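Local coordinates for synergistic-type venom protein S2C4 (Dendroaspis jamesoni kaimosae, PDB 7C28), which probably enhances the toxicity of other venom toxins, acting as a homodimeric synergistic member of the three-finger toxin family, at residues A[2-7]-A[12-17]. Numbering follows the deposited sequence.
Sequences TCVTDK and VITEEC
T5 meets I13 and E15 where residues 2-7 and 12-17 slip by one residue, and there its hydroxyl adds a weak second bond to a carbonyl already held by the backbone. Its CB stands 4.0 Å from I13 O. From there OG1, held between backbone N and carbonyl carbon (chi1 48°), turns back in a weak hydrogen bond, 3.0 Å to I13 O, while the T5 backbone N donates a nearly straight bond to I13 O (2.8 Å, 172°). One carbonyl thus takes both donors of a single threonine. The same OG1 touches I13 CG2 at 3.3 Å, and the T5 and E15 side chains cross at about a right angle, the other branch, T5 CG2, resting against the E15 carboxylate end, 3.5 Å from E15 CD. Both T5 and D6 face I13, which defines a classic beta bulge in the first hairpin of the three-finger fold, the finger formed by strands 2-8 and 11-16. Beyond it I13 N bonds D6 O (3.0 Å), and K7 and V12 lie alongside each other, CG to CG1. Toward the other end, backbone bonds pair C3 N with E15 O and E15 N with C3 O, both 3.3 Å. T2 sends CG2 over the E15 carbonyl and OG1 to a weak bond with E16 OE2. On the opposite face from T2 and E16, C3 SG comes within 3.4 Å of C17 SG, although the two belong to different disulfides, C3 with C24 and C17 with C42, which tie the hairpin base into the toxin core.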
# COMPACT_ATOMS: atom_id res chain seq x y z
N THR A 2 -5.35 13.51 -14.54
CA THR A 2 -4.61 12.50 -15.28
C THR A 2 -3.97 11.53 -14.29
O THR A 2 -3.32 11.97 -13.34
CB THR A 2 -3.54 13.13 -16.17
OG1 THR A 2 -4.12 14.20 -16.93
CG2 THR A 2 -2.93 12.10 -17.11
N CYS A 3 -4.17 10.23 -14.52
CA CYS A 3 -3.65 9.18 -13.67
C CYS A 3 -2.89 8.16 -14.50
O CYS A 3 -3.22 7.90 -15.66
CB CYS A 3 -4.76 8.46 -12.90
SG CYS A 3 -5.82 9.52 -11.92
N VAL A 4 -1.86 7.56 -13.89
CA VAL A 4 -1.20 6.42 -14.52
C VAL A 4 -2.14 5.23 -14.54
O VAL A 4 -2.88 4.99 -13.58
CB VAL A 4 0.10 6.08 -13.76
CG1 VAL A 4 0.85 4.97 -14.48
CG2 VAL A 4 0.96 7.32 -13.60
N THR A 5 -2.10 4.46 -15.63
CA THR A 5 -2.98 3.30 -15.79
C THR A 5 -2.24 1.98 -15.91
O THR A 5 -2.79 0.94 -15.54
CB THR A 5 -3.89 3.47 -17.01
OG1 THR A 5 -3.10 3.88 -18.13
CG2 THR A 5 -4.95 4.52 -16.73
N ASP A 6 -1.03 1.98 -16.46
CA ASP A 6 -0.23 0.77 -16.56
C ASP A 6 1.23 1.16 -16.52
O ASP A 6 1.60 2.29 -16.86
CB ASP A 6 -0.55 -0.03 -17.83
CG ASP A 6 0.00 -1.44 -17.78
OD1 ASP A 6 0.45 -1.95 -18.83
OD2 ASP A 6 0.01 -2.04 -16.68
N LYS A 7 2.07 0.22 -16.08
CA LYS A 7 3.50 0.46 -15.93
C LYS A 7 4.21 -0.87 -16.11
O LYS A 7 3.96 -1.81 -15.35
CB LYS A 7 3.80 1.07 -14.56
CG LYS A 7 5.27 1.21 -14.25
CD LYS A 7 5.47 2.01 -12.98
CE LYS A 7 6.92 1.99 -12.53
NZ LYS A 7 7.11 2.77 -11.28
N VAL A 12 5.22 3.73 -19.05
CA VAL A 12 3.94 3.92 -18.39
C VAL A 12 2.94 4.46 -19.41
O VAL A 12 3.30 5.08 -20.41
CB VAL A 12 4.04 4.86 -17.17
CG1 VAL A 12 5.26 4.52 -16.33
CG2 VAL A 12 4.07 6.32 -17.61
N ILE A 13 1.66 4.21 -19.13
CA ILE A 13 0.57 4.79 -19.90
C ILE A 13 -0.29 5.60 -18.94
O ILE A 13 -0.42 5.26 -17.76
CB ILE A 13 -0.25 3.68 -20.61
CG1 ILE A 13 0.51 3.15 -21.82
CG2 ILE A 13 -1.63 4.17 -21.05
CD1 ILE A 13 0.09 1.76 -22.22
N THR A 14 -0.91 6.66 -19.46
CA THR A 14 -1.79 7.50 -18.67
C THR A 14 -3.07 7.76 -19.45
O THR A 14 -3.20 7.37 -20.61
CB THR A 14 -1.13 8.84 -18.29
OG1 THR A 14 -0.90 9.62 -19.47
CG2 THR A 14 0.18 8.62 -17.54
N GLU A 15 -4.01 8.42 -18.79
CA GLU A 15 -5.32 8.67 -19.36
C GLU A 15 -5.97 9.80 -18.59
O GLU A 15 -5.55 10.15 -17.48
CB GLU A 15 -6.21 7.41 -19.32
CG GLU A 15 -6.94 7.22 -18.00
CD GLU A 15 -7.82 5.99 -17.99
OE1 GLU A 15 -7.63 5.10 -18.84
OE2 GLU A 15 -8.71 5.90 -17.12
N GLU A 16 -6.99 10.39 -19.20
CA GLU A 16 -7.76 11.44 -18.56
C GLU A 16 -9.03 10.84 -17.99
O GLU A 16 -9.74 10.10 -18.69
CB GLU A 16 -8.09 12.55 -19.56
CG GLU A 16 -8.97 13.65 -18.99
CD GLU A 16 -8.17 14.83 -18.47
OE1 GLU A 16 -8.78 15.88 -18.19
OE2 GLU A 16 -6.93 14.71 -18.35
N CYS A 17 -9.31 11.14 -16.72
CA CYS A 17 -10.42 10.53 -16.02
C CYS A 17 -11.74 11.18 -16.42
O CYS A 17 -11.79 12.36 -16.79
CB CYS A 17 -10.24 10.64 -14.50
SG CYS A 17 -8.58 10.21 -13.87